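Local coordinates for protein homoserine kinase (PDB 3HUL) that probably catalyses the ATP-dependent phosphorylation of L-homoserine to O-phospho-L-homoserine, a late step of threonine biosynthesis, at residues Met209-Leu214 against Ala239-Leu244; Leu14-Asp19 against Ser189-Met194; Cys155-Phe160 against Leu252-Arg257; Arg84-Ser89 against Gly248-Val253; Ala228-Val233 against Leu270-Asp275. One frame throughout, in Å; residues are numbered along the deposited sequence.

Interaction 1: residues Met209-Leu214 against Ala239-Leu244; sequences MMERDL and AYAACL
The carboxylate of E211 meets the backbone of A242 on edge strand 241-244, just past the classic beta bulge where Y240 and A241 both face F254. A242 N donates to E211 OE2 at 2.9 Å, nearly straight at 167°, reaching the oxygen on its anti side and 19° out of the carboxylate plane. CG lies anti to the carbonyl carbon of E211 and the chain is extended beyond it, which carries the carboxylate to the strand while CG rests 3.8 Å from A241 CB. Beside this polar point the packing is apolar: M210 CG touches C243 SG at 3.7 Å, and its sulfur continues toward A241, with M210 SD 4.4 Å from A241 CB. A241 and C243 point their CB atoms at the segment 209-214, whereas A242 turns its own away, onto I230.

One shell out, R231 of helix 227-235, outside both segments, positions the acceptor. R231 NE forms a salt bridge with E211 OE2 and R231 NH2 a hydrogen bond with A242 O, so one guanidinium group serves both oxygens. M210 also packs on L14 and F254, and M209 touches F146 of a second subunit. The shared cation probably eases the approach of two acceptors, E211 OE2 and A242 O, 3.3 Å apart, because R231 NE and NH2 bind one each.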
# COMPACT_ATOMS: atom_id res chain seq x y z
N MET A 209 -14.68 13.78 0.57
CA MET A 209 -14.51 13.94 -0.88
C MET A 209 -15.65 13.21 -1.61
O MET A 209 -16.20 13.70 -2.58
CB MET A 209 -13.13 13.41 -1.35
CG MET A 209 -11.89 14.12 -0.72
SD MET A 209 -11.72 15.90 -1.10
CE MET A 209 -12.50 16.66 0.30
N MET A 210 -16.00 12.04 -1.12
CA MET A 210 -16.99 11.20 -1.74
C MET A 210 -18.37 11.90 -1.84
O MET A 210 -19.12 11.63 -2.77
CB MET A 210 -17.07 9.90 -0.95
CG MET A 210 -17.86 8.79 -1.58
SD MET A 210 -18.04 7.35 -0.46
CE MET A 210 -16.43 7.23 0.23
N GLU A 211 -18.67 12.81 -0.91
CA GLU A 211 -19.97 13.52 -0.88
C GLU A 211 -20.10 14.68 -1.88
O GLU A 211 -21.21 15.15 -2.12
CB GLU A 211 -20.31 14.01 0.53
CG GLU A 211 -20.68 12.88 1.47
CD GLU A 211 -21.25 13.32 2.80
OE1 GLU A 211 -20.87 14.38 3.35
OE2 GLU A 211 -22.09 12.57 3.32
N ARG A 212 -19.00 15.14 -2.46
CA ARG A 212 -19.06 16.18 -3.50
C ARG A 212 -19.39 15.59 -4.89
O ARG A 212 -18.86 14.55 -5.28
CB ARG A 212 -17.78 17.00 -3.49
CG ARG A 212 -17.33 17.35 -2.08
CD ARG A 212 -16.92 18.79 -1.92
NE ARG A 212 -16.47 19.05 -0.55
CZ ARG A 212 -16.26 20.26 -0.03
NH1 ARG A 212 -16.46 21.36 -0.76
NH2 ARG A 212 -15.85 20.38 1.23
N ASP A 213 -20.29 16.23 -5.63
CA ASP A 213 -20.74 15.65 -6.91
C ASP A 213 -19.83 16.03 -8.09
O ASP A 213 -19.08 15.18 -8.60
CB ASP A 213 -22.23 15.96 -7.19
CG ASP A 213 -22.55 17.46 -7.21
OD1 ASP A 213 -21.61 18.30 -7.26
OD2 ASP A 213 -23.76 17.80 -7.20
N LEU A 214 -19.95 17.30 -8.51
CA LEU A 214 -19.07 18.03 -9.44
C LEU A 214 -19.18 17.74 -10.94
O LEU A 214 -18.72 18.56 -11.75
CB LEU A 214 -17.61 18.01 -8.98
CG LEU A 214 -17.28 18.56 -7.59
CD1 LEU A 214 -15.87 18.13 -7.21
CD2 LEU A 214 -17.43 20.09 -7.51
N ALA A 239 -20.29 8.05 11.06
CA ALA A 239 -20.28 7.54 9.70
C ALA A 239 -19.38 8.46 8.85
O ALA A 239 -19.18 9.63 9.19
CB ALA A 239 -21.70 7.46 9.13
N TYR A 240 -18.83 7.92 7.77
CA TYR A 240 -17.96 8.70 6.88
C TYR A 240 -18.71 9.60 5.92
O TYR A 240 -18.26 10.71 5.63
CB TYR A 240 -17.08 7.76 6.07
CG TYR A 240 -16.35 6.74 6.90
CD1 TYR A 240 -15.54 7.14 7.97
CD2 TYR A 240 -16.42 5.37 6.59
CE1 TYR A 240 -14.85 6.20 8.76
CE2 TYR A 240 -15.71 4.41 7.37
CZ TYR A 240 -14.94 4.83 8.43
OH TYR A 240 -14.24 3.91 9.18
N ALA A 241 -19.84 9.13 5.43
CA ALA A 241 -20.48 9.75 4.27
C ALA A 241 -21.81 9.05 3.97
O ALA A 241 -22.00 7.90 4.33
CB ALA A 241 -19.54 9.61 3.06
N ALA A 242 -22.69 9.77 3.29
CA ALA A 242 -23.90 9.20 2.72
C ALA A 242 -23.97 9.73 1.28
O ALA A 242 -23.84 10.94 1.06
CB ALA A 242 -25.16 9.62 3.54
N CYS A 243 -24.13 8.82 0.33
CA CYS A 243 -24.13 9.16 -1.09
C CYS A 243 -25.17 8.38 -1.82
O CYS A 243 -25.51 7.24 -1.45
CB CYS A 243 -22.78 8.77 -1.71
SG CYS A 243 -21.41 9.41 -0.81
N LEU A 244 -25.66 8.95 -2.91
CA LEU A 244 -26.30 8.12 -3.92
C LEU A 244 -25.36 7.00 -4.38
O LEU A 244 -24.14 7.20 -4.51
CB LEU A 244 -26.78 8.94 -5.11
CG LEU A 244 -27.94 9.88 -4.79
CD1 LEU A 244 -28.13 10.84 -5.97
CD2 LEU A 244 -29.21 9.08 -4.48

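Interaction 2: residues Leu14-Asp19 against Ser189-Met194; sequences LGPGFD and SIANVM
The carbonyl oxygen of P16 is approached by several groups: NE1 of W215 hydrogen-bonds to it, F18 N makes a weak bond of 2.8 Å to P16 O, and the methyl of A191 lies against it, with P16 O 3.8 Å from A191 CB. The two N-H donors hold the carbonyl, and helix 181-198 adds van der Waals contact through the A191 methyl. On the same residue the pyrrolidine ring is pressed onto the helix. Its CG stands 3.3 Å from I190 CG2, tighter than usual van der Waals contact, and the two side chains cross at about a right angle. I190 CG2, anti to the backbone N, is the branch turned to the proline, while CG1 lies beside the backbone N; L214 packs on I190 as well. P16 CB also rests 4.2 Å from A191 CB.

One turn further along the helix, M194 reaches the start of the loop. Its extended chain (chi1 177°, chi2 also near 180°) carries SD to within 4.1 Å of G15 CA, and the bend at chi3 (77°) then brings CE to 3.1 Å from L14 O. That oxygen already accepts G17 N at 2.9 Å, the bond that closes the turn. Nearby, F18 meets the ring of F181 of a second subunit, their planes at about 80°, and N192 ND2 bonds to S20 OG of that subunit. The loop is thus a type II' beta turn, L14 to G17 with glycine at its second position, within a sequence consistent with the N-terminal conserved motif of GHMP kinases.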
# COMPACT_ATOMS: atom_id res chain seq x y z
N LEU A 14 -18.37 6.23 -7.37
CA LEU A 14 -17.97 6.55 -6.00
C LEU A 14 -17.36 7.94 -5.96
O LEU A 14 -16.29 8.18 -6.53
CB LEU A 14 -16.94 5.55 -5.47
CG LEU A 14 -17.29 4.36 -4.56
CD1 LEU A 14 -16.00 3.93 -3.83
CD2 LEU A 14 -18.37 4.68 -3.53
N GLY A 15 -18.04 8.86 -5.28
CA GLY A 15 -17.66 10.26 -5.27
C GLY A 15 -17.57 10.86 -6.67
O GLY A 15 -18.39 10.55 -7.54
N PRO A 16 -16.54 11.70 -6.91
CA PRO A 16 -16.35 12.18 -8.25
C PRO A 16 -15.59 11.18 -9.11
O PRO A 16 -15.15 11.54 -10.20
CB PRO A 16 -15.55 13.47 -8.04
CG PRO A 16 -15.40 13.63 -6.55
CD PRO A 16 -15.50 12.24 -6.02
N GLY A 17 -15.49 9.92 -8.67
CA GLY A 17 -14.93 8.86 -9.53
C GLY A 17 -15.88 8.40 -10.63
O GLY A 17 -16.10 7.19 -10.84
N PHE A 18 -16.43 9.37 -11.36
CA PHE A 18 -17.42 9.13 -12.41
C PHE A 18 -16.91 8.20 -13.49
O PHE A 18 -15.83 8.42 -14.06
CB PHE A 18 -17.93 10.45 -13.00
CG PHE A 18 -19.17 10.29 -13.83
CD1 PHE A 18 -20.43 10.19 -13.22
CD2 PHE A 18 -19.09 10.19 -15.21
CE1 PHE A 18 -21.60 10.03 -13.99
CE2 PHE A 18 -20.24 10.01 -15.99
CZ PHE A 18 -21.50 9.94 -15.38
N ASP A 19 -17.67 7.14 -13.78
CA ASP A 19 -17.25 6.11 -14.73
C ASP A 19 -15.84 5.52 -14.41
O ASP A 19 -15.11 5.06 -15.31
CB ASP A 19 -17.30 6.62 -16.19
CG ASP A 19 -18.72 6.66 -16.76
OD1 ASP A 19 -19.70 6.28 -16.07
OD2 ASP A 19 -18.85 7.09 -17.94
N SER A 189 -9.35 16.39 -9.24
CA SER A 189 -8.47 16.49 -8.07
C SER A 189 -9.15 15.96 -6.83
O SER A 189 -8.51 15.38 -5.97
CB SER A 189 -7.96 17.92 -7.88
OG SER A 189 -9.02 18.78 -7.51
N ILE A 190 -10.47 16.10 -6.77
CA ILE A 190 -11.24 15.57 -5.63
C ILE A 190 -11.31 14.03 -5.59
O ILE A 190 -11.24 13.41 -4.52
CB ILE A 190 -12.68 16.19 -5.62
CG1 ILE A 190 -12.59 17.72 -5.46
CG2 ILE A 190 -13.58 15.54 -4.54
CD1 ILE A 190 -11.80 18.21 -4.23
N ALA A 191 -11.48 13.41 -6.76
CA ALA A 191 -11.44 11.96 -6.84
C ALA A 191 -10.01 11.47 -6.51
O ALA A 191 -9.84 10.49 -5.79
CB ALA A 191 -11.89 11.50 -8.22
N ASN A 192 -9.00 12.15 -7.05
CA ASN A 192 -7.58 11.83 -6.74
C ASN A 192 -7.35 11.81 -5.23
O ASN A 192 -6.79 10.86 -4.71
CB ASN A 192 -6.64 12.87 -7.34
CG ASN A 192 -6.66 12.91 -8.84
OD1 ASN A 192 -7.23 12.04 -9.50
ND2 ASN A 192 -5.97 13.91 -9.40
N VAL A 193 -7.79 12.86 -4.55
CA VAL A 193 -7.64 12.95 -3.10
C VAL A 193 -8.41 11.83 -2.37
O VAL A 193 -7.88 11.20 -1.45
CB VAL A 193 -8.04 14.37 -2.58
CG1 VAL A 193 -8.06 14.39 -1.03
CG2 VAL A 193 -7.03 15.40 -3.08
N MET A 194 -9.64 11.56 -2.82
CA MET A 194 -10.47 10.49 -2.26
C MET A 194 -9.69 9.18 -2.34
O MET A 194 -9.56 8.48 -1.33
CB MET A 194 -11.78 10.35 -3.02
CG MET A 194 -12.70 9.20 -2.54
SD MET A 194 -14.22 8.95 -3.53
CE MET A 194 -13.59 8.11 -4.98

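Interaction 3: residues Cys155-Phe160 against Leu252-Arg257; sequences CALIAF and LVFAPR
The two inner strands of a four-stranded antiparallel sheet meet here, 156-160 against 252-255, with A156 opposite A255 and I158 opposite V253 as hydrogen-bonded pairs. Their short axes come within 4.6 Å. Each pair is joined by reciprocal backbone bonds, A156 N to A255 O at 2.9 Å and V253 N to I158 O at 2.9 Å among them. L157 with F254 and A159 with L252 are the non-hydrogen-bonded pairs. CA-H...O contacts run beside the backbone bonds, with L157 CA 3.3 Å from V253 O.

The strand order 241-244, 251-255, 156-161, 275-280, with helices in the connections from 156-161 to 241-244 and from 251-255 to 275-280, is that of a ferredoxin-like beta-alpha-beta-beta-alpha-beta fold, as expected for the C-terminal part of a GHMP kinase.

On the face carrying L157, A159, L252 and F254, the central event is a CH-pi contact. L157 CD2 sits over the F254 ring, 3.9 Å from its centroid and 30° off the normal. L157 CG, anti to the carbonyl carbon (chi1 -68°), runs beside the phenyl group, and the two side chains point the same way. C155 approaches the same ring differently: its SG lies at the edge, 3.9 Å from F254 CD1 and 81° off the ring normal. Further along, L252 CD2 packs on A159 CB at 3.6 Å. On the other face, with A156, I158, V253 and A255, helices 260-268 and 227-235 cover the sheet. There I158 CB and V253 CB lie 4.1 Å apart, and the edge of the F160 ring meets V253 CG2.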
# COMPACT_ATOMS: atom_id res chain seq x y z
N CYS A 155 -14.92 -0.97 6.64
CA CYS A 155 -16.12 -0.26 6.20
C CYS A 155 -17.31 -1.19 6.04
O CYS A 155 -17.21 -2.23 5.38
CB CYS A 155 -15.87 0.44 4.86
SG CYS A 155 -17.17 1.59 4.31
N ALA A 156 -18.44 -0.81 6.66
CA ALA A 156 -19.72 -1.41 6.34
C ALA A 156 -20.63 -0.39 5.63
O ALA A 156 -20.40 0.81 5.67
CB ALA A 156 -20.39 -1.96 7.59
N LEU A 157 -21.63 -0.89 4.94
CA LEU A 157 -22.53 0.02 4.25
C LEU A 157 -23.99 -0.15 4.68
O LEU A 157 -24.48 -1.28 4.84
CB LEU A 157 -22.41 -0.15 2.74
CG LEU A 157 -21.08 0.30 2.13
CD1 LEU A 157 -20.09 -0.89 2.13
CD2 LEU A 157 -21.33 0.80 0.74
N ILE A 158 -24.67 0.96 4.90
CA ILE A 158 -26.10 0.90 5.14
C ILE A 158 -26.81 1.44 3.92
O ILE A 158 -26.64 2.59 3.55
CB ILE A 158 -26.51 1.67 6.42
CG1 ILE A 158 -26.11 0.89 7.67
CG2 ILE A 158 -28.00 1.91 6.43
CD1 ILE A 158 -24.73 1.20 8.18
N ALA A 159 -27.61 0.58 3.30
CA ALA A 159 -28.29 0.92 2.06
C ALA A 159 -29.76 1.26 2.33
O ALA A 159 -30.50 0.45 2.91
CB ALA A 159 -28.20 -0.25 1.10
N PHE A 160 -30.17 2.45 1.91
CA PHE A 160 -31.59 2.76 1.83
C PHE A 160 -32.05 2.35 0.45
O PHE A 160 -31.78 3.04 -0.54
CB PHE A 160 -31.83 4.24 1.97
CG PHE A 160 -31.69 4.76 3.36
CD1 PHE A 160 -32.81 4.99 4.14
CD2 PHE A 160 -30.42 5.08 3.87
CE1 PHE A 160 -32.69 5.51 5.42
CE2 PHE A 160 -30.29 5.60 5.14
CZ PHE A 160 -31.42 5.81 5.93
N LEU A 252 -26.36 5.12 -0.05
CA LEU A 252 -25.46 4.36 0.80
C LEU A 252 -24.82 5.23 1.87
O LEU A 252 -24.40 6.36 1.60
CB LEU A 252 -24.37 3.65 -0.02
CG LEU A 252 -24.81 2.60 -1.02
CD1 LEU A 252 -23.68 2.30 -2.00
CD2 LEU A 252 -25.31 1.30 -0.36
N VAL A 253 -24.76 4.68 3.08
CA VAL A 253 -24.08 5.31 4.18
C VAL A 253 -22.82 4.49 4.39
O VAL A 253 -22.87 3.28 4.53
CB VAL A 253 -24.95 5.30 5.47
CG1 VAL A 253 -24.16 5.78 6.71
CG2 VAL A 253 -26.26 6.13 5.28
N PHE A 254 -21.68 5.16 4.40
CA PHE A 254 -20.41 4.45 4.63
C PHE A 254 -20.01 4.66 6.10
O PHE A 254 -20.00 5.79 6.57
CB PHE A 254 -19.31 4.98 3.67
CG PHE A 254 -19.58 4.68 2.19
CD1 PHE A 254 -18.88 3.66 1.52
CD2 PHE A 254 -20.52 5.42 1.47
CE1 PHE A 254 -19.14 3.37 0.16
CE2 PHE A 254 -20.78 5.17 0.10
CZ PHE A 254 -20.08 4.12 -0.56
N ALA A 255 -19.67 3.60 6.81
CA ALA A 255 -19.42 3.70 8.27
C ALA A 255 -18.43 2.69 8.78
O ALA A 255 -18.32 1.61 8.24
CB ALA A 255 -20.76 3.51 9.03
N PRO A 256 -17.70 3.04 9.85
CA PRO A 256 -16.85 2.06 10.52
C PRO A 256 -17.65 0.78 10.78
O PRO A 256 -18.88 0.85 11.09
CB PRO A 256 -16.52 2.73 11.85
CG PRO A 256 -16.61 4.18 11.57
CD PRO A 256 -17.68 4.34 10.54
N ARG A 257 -17.00 -0.37 10.66
CA ARG A 257 -17.70 -1.63 10.88
C ARG A 257 -18.31 -1.80 12.26
O ARG A 257 -19.36 -2.42 12.37
CB ARG A 257 -16.83 -2.84 10.58
CG ARG A 257 -17.35 -3.62 9.40
CD ARG A 257 -17.11 -5.10 9.57
NE ARG A 257 -16.05 -5.53 8.67
CZ ARG A 257 -15.85 -6.79 8.29
NH1 ARG A 257 -16.62 -7.76 8.76
NH2 ARG A 257 -14.86 -7.07 7.45

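Interaction 4: residues Arg84-Ser89 against Gly248-Val253; sequences RGLGSS and GPTVLV. With SO4 (sulfate ion), chain C.
G85 is where the packed and the more open sides of this contact meet: its CA lies 3.2 Å from G248 O, while its N-H donates to a sulfate ion that G87 and S88 also hold. The backbone angles of G85 and G248 by themselves favour glycine. P249, behind a cis peptide bond, crosses the aliphatic part of R84, with R84 CD 4.2 Å from P249 CG. L86 crosses T250 at about a right angle; L86 CG lies 3.9 Å from T250 OG1, a buried hydroxyl with no polar partner in the model. The tip of L86 makes a looser contact, L86 CD2 to L252 CD2 at 4.3 Å.

Three backbone bonds grip the sulfate: G85 N to O2 at 2.9 Å, G87 N to O1 at 2.9 Å and S88 N to O4 at 2.8 Å. G87 is the N-cap of helix 88-103, whose dipole would probably favour the anion. The glycine-rich loop matches the predicted ATP-binding motif of GHMP kinases, so the sulfate, probably from the crystallisation liquor, may mark a phosphate position. R84 NE bonds to P82 O, L86 also touches I161, and strand 251-255 continues from T250 between strands 156-161 and 241-244.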
# COMPACT_ATOMS: atom_id res chain seq x y z
N ARG A 84 -31.95 -0.24 -9.21
CA ARG A 84 -31.88 0.46 -7.93
C ARG A 84 -30.53 1.13 -7.61
O ARG A 84 -30.34 1.66 -6.52
CB ARG A 84 -32.36 -0.45 -6.78
CG ARG A 84 -33.43 0.22 -5.88
CD ARG A 84 -34.75 0.46 -6.67
NE ARG A 84 -35.22 -0.73 -7.40
CZ ARG A 84 -35.94 -1.70 -6.82
NH1 ARG A 84 -36.24 -1.62 -5.52
NH2 ARG A 84 -36.32 -2.77 -7.51
N GLY A 85 -29.62 1.15 -8.59
CA GLY A 85 -28.30 1.80 -8.43
C GLY A 85 -27.25 0.89 -7.79
O GLY A 85 -26.17 1.35 -7.40
N LEU A 86 -27.58 -0.40 -7.68
CA LEU A 86 -26.70 -1.40 -7.08
C LEU A 86 -26.14 -2.43 -8.08
O LEU A 86 -25.69 -3.50 -7.69
CB LEU A 86 -27.37 -2.09 -5.89
CG LEU A 86 -27.67 -1.19 -4.69
CD1 LEU A 86 -28.66 -1.87 -3.74
CD2 LEU A 86 -26.37 -0.80 -3.93
N GLY A 87 -26.14 -2.08 -9.36
CA GLY A 87 -25.46 -2.88 -10.35
C GLY A 87 -26.15 -4.20 -10.65
O GLY A 87 -25.49 -5.22 -10.86
N SER A 88 -27.48 -4.16 -10.68
CA SER A 88 -28.30 -5.30 -11.08
C SER A 88 -28.08 -5.60 -12.55
O SER A 88 -27.79 -6.74 -12.95
CB SER A 88 -29.79 -4.97 -10.86
OG SER A 88 -30.58 -6.13 -11.05
N SER A 89 -28.24 -4.56 -13.36
CA SER A 89 -28.00 -4.70 -14.78
C SER A 89 -26.59 -5.25 -15.05
O SER A 89 -26.40 -6.17 -15.87
CB SER A 89 -28.21 -3.34 -15.44
OG SER A 89 -27.65 -3.34 -16.74
N GLY A 248 -28.41 6.26 -8.51
CA GLY A 248 -29.54 6.18 -7.60
C GLY A 248 -30.51 5.11 -8.06
O GLY A 248 -30.21 4.36 -9.00
N PRO A 249 -31.68 5.02 -7.41
CA PRO A 249 -32.06 5.87 -6.30
C PRO A 249 -31.57 5.44 -4.90
O PRO A 249 -31.76 6.19 -3.93
CB PRO A 249 -33.60 5.84 -6.36
CG PRO A 249 -33.95 4.55 -7.03
CD PRO A 249 -32.72 4.02 -7.72
N THR A 250 -30.95 4.27 -4.76
CA THR A 250 -30.51 3.92 -3.40
C THR A 250 -29.44 4.87 -2.89
O THR A 250 -28.68 5.45 -3.68
CB THR A 250 -30.17 2.41 -3.13
OG1 THR A 250 -28.75 2.21 -3.04
CG2 THR A 250 -30.78 1.51 -4.09
N VAL A 251 -29.46 5.08 -1.57
CA VAL A 251 -28.50 5.91 -0.86
C VAL A 251 -27.68 4.95 0.00
O VAL A 251 -28.23 4.03 0.64
CB VAL A 251 -29.20 6.98 0.03
CG1 VAL A 251 -28.19 7.74 0.89
CG2 VAL A 251 -30.00 7.98 -0.83
N LEU A 252 -26.36 5.12 -0.05
CA LEU A 252 -25.46 4.36 0.80
C LEU A 252 -24.82 5.23 1.87
O LEU A 252 -24.40 6.36 1.60
CB LEU A 252 -24.37 3.65 -0.02
CG LEU A 252 -24.81 2.60 -1.02
CD1 LEU A 252 -23.68 2.30 -2.00
CD2 LEU A 252 -25.31 1.30 -0.36
N VAL A 253 -24.76 4.68 3.08
CA VAL A 253 -24.08 5.31 4.18
C VAL A 253 -22.82 4.49 4.39
O VAL A 253 -22.87 3.28 4.53
CB VAL A 253 -24.95 5.30 5.47
CG1 VAL A 253 -24.16 5.78 6.71
CG2 VAL A 253 -26.26 6.13 5.28
S SO4 C . -28.62 -0.63 -11.70
O1 SO4 C . -27.27 -0.20 -11.31
O2 SO4 C . -29.48 0.51 -11.42
O3 SO4 C . -28.71 -0.96 -13.13
O4 SO4 C . -29.03 -1.79 -10.95

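Interaction 5: residues Ala228-Val233 against Leu270-Asp275; sequences AQIRDV and LEIDAD
L270 meets three residues of helix 227-235, Q229, I230 and V233, and its side chain can be followed outward from the backbone. CB lies 4.4 Å from Q229 NE2, and CG keeps about the same distance from that amide nitrogen. With CG anti to the carbonyl carbon (chi1 -59°), the two methyls then diverge. CD1 turns inward, 4.2 Å from I230 CG1, and also rests 3.9 Å from I272 CD1 of its own segment. CD2 goes to the outer side, 3.8 Å from Q229 NE2 and 4.2 Å from V233 CG2.

The contact joins two helix-linked elements on one face of the ferredoxin-like sheet: helix 227-235, which leads to strand 241-244, and the loop that carries the chain from helix 260-268 to edge strand 275-280. E271, with positive phi, is where that loop leaves helical geometry, and I272, right after it, points its CB at helix 227-235. The CD1 methyl of I272 lies 4.0 Å from I230 CG1, the side chains meeting at a slant, and 3.9 Å from Q229 OE1. The side chain of Q229 runs alongside both aliphatic residues, pointing the opposite way, its amide nitrogen by L270 and its oxygen by I272. That oxygen has its polar partner in H226, whose ND1 is hydrogen-bonded to Q229 OE1. Towards the sheet, both I230 and I272 pack on the ring of F160.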
# COMPACT_ATOMS: atom_id res chain seq x y z
N ALA A 228 -29.56 15.20 3.31
CA ALA A 228 -29.01 16.05 4.38
C ALA A 228 -29.33 15.47 5.76
O ALA A 228 -28.47 15.47 6.64
CB ALA A 228 -29.53 17.48 4.27
N GLN A 229 -30.56 14.98 5.92
CA GLN A 229 -31.04 14.42 7.18
C GLN A 229 -30.34 13.10 7.50
O GLN A 229 -29.95 12.86 8.64
CB GLN A 229 -32.57 14.23 7.09
CG GLN A 229 -33.21 13.33 8.15
CD GLN A 229 -34.60 12.84 7.74
OE1 GLN A 229 -34.86 12.60 6.55
NE2 GLN A 229 -35.50 12.69 8.71
N ILE A 230 -30.21 12.25 6.49
CA ILE A 230 -29.49 10.99 6.61
C ILE A 230 -28.02 11.26 6.99
O ILE A 230 -27.52 10.67 7.94
CB ILE A 230 -29.60 10.14 5.32
CG1 ILE A 230 -31.03 9.59 5.19
CG2 ILE A 230 -28.54 9.00 5.29
CD1 ILE A 230 -31.32 8.90 3.87
N ARG A 231 -27.37 12.18 6.28
CA ARG A 231 -26.03 12.66 6.62
C ARG A 231 -25.88 13.12 8.06
O ARG A 231 -25.00 12.65 8.78
CB ARG A 231 -25.61 13.82 5.71
CG ARG A 231 -24.82 13.39 4.55
CD ARG A 231 -24.55 14.48 3.51
NE ARG A 231 -24.24 13.81 2.25
CZ ARG A 231 -24.40 14.31 1.03
NH1 ARG A 231 -24.89 15.53 0.86
NH2 ARG A 231 -24.07 13.58 -0.02
N ASP A 232 -26.75 14.05 8.47
CA ASP A 232 -26.71 14.62 9.83
C ASP A 232 -26.70 13.52 10.87
O ASP A 232 -25.84 13.50 11.74
CB ASP A 232 -27.93 15.52 10.09
CG ASP A 232 -27.82 16.86 9.40
OD1 ASP A 232 -26.71 17.22 8.94
OD2 ASP A 232 -28.85 17.55 9.31
N VAL A 233 -27.64 12.60 10.74
CA VAL A 233 -27.80 11.48 11.66
C VAL A 233 -26.63 10.49 11.66
O VAL A 233 -26.12 10.12 12.71
CB VAL A 233 -29.11 10.74 11.35
CG1 VAL A 233 -29.18 9.41 12.12
CG2 VAL A 233 -30.31 11.67 11.63
N LEU A 270 -35.91 6.82 11.17
CA LEU A 270 -36.31 7.97 10.35
C LEU A 270 -37.62 7.73 9.59
O LEU A 270 -38.26 8.67 9.13
CB LEU A 270 -35.17 8.38 9.39
CG LEU A 270 -33.86 8.77 10.07
CD1 LEU A 270 -32.74 9.01 9.02
CD2 LEU A 270 -34.07 10.01 10.96
N GLU A 271 -38.00 6.45 9.49
CA GLU A 271 -39.25 6.01 8.83
C GLU A 271 -39.37 6.60 7.43
O GLU A 271 -40.38 7.22 7.04
CB GLU A 271 -40.47 6.30 9.70
CG GLU A 271 -40.53 5.37 10.92
CD GLU A 271 -41.29 5.95 12.10
OE1 GLU A 271 -41.27 5.32 13.18
OE2 GLU A 271 -41.92 7.03 11.94
N ILE A 272 -38.29 6.44 6.69
CA ILE A 272 -38.23 6.82 5.30
C ILE A 272 -38.76 5.61 4.55
O ILE A 272 -38.62 4.47 5.00
CB ILE A 272 -36.77 7.23 4.93
CG1 ILE A 272 -36.42 8.55 5.61
CG2 ILE A 272 -36.58 7.36 3.42
CD1 ILE A 272 -34.93 8.78 5.79
N ASP A 273 -39.41 5.86 3.42
CA ASP A 273 -39.99 4.80 2.62
C ASP A 273 -38.91 4.04 1.83
O ASP A 273 -38.72 4.26 0.62
CB ASP A 273 -41.06 5.36 1.68
CG ASP A 273 -41.92 4.28 1.07
OD1 ASP A 273 -41.90 3.13 1.58
OD2 ASP A 273 -42.62 4.58 0.08
N ALA A 274 -38.21 3.14 2.53
CA ALA A 274 -37.16 2.32 1.93
C ALA A 274 -36.74 1.26 2.92
O ALA A 274 -36.79 1.49 4.12
CB ALA A 274 -35.95 3.20 1.57
N ASP A 275 -36.34 0.10 2.42
CA ASP A 275 -35.75 -0.91 3.26
C ASP A 275 -34.33 -0.43 3.63
O ASP A 275 -33.61 0.13 2.79
CB ASP A 275 -35.72 -2.25 2.54
CG ASP A 275 -37.12 -2.79 2.24
OD1 ASP A 275 -38.02 -2.68 3.12
OD2 ASP A 275 -37.34 -3.34 1.13

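In the fold
From the N terminus, the turn 14-19 is the first segment met; interaction 2 returns to it from helix 181-198, closing a long loop. The segment 84-89 of the predicted ATP site and strand segment 155-160 lie within that loop, but their partners lie beyond it, so interactions 4 and 3 cross interaction 2 and both end on strand 251-255, sharing L252 and V253. Interaction 1, from helix 203-210 to strand 241-244, follows interaction 2 and is enclosed by interactions 3 and 4. Interaction 5 crosses interactions 1, 3 and 4, carrying helix 227-235 to the loop before strand 275-280. Together they tie the N-terminal loops to the C-terminal sheet and its helices.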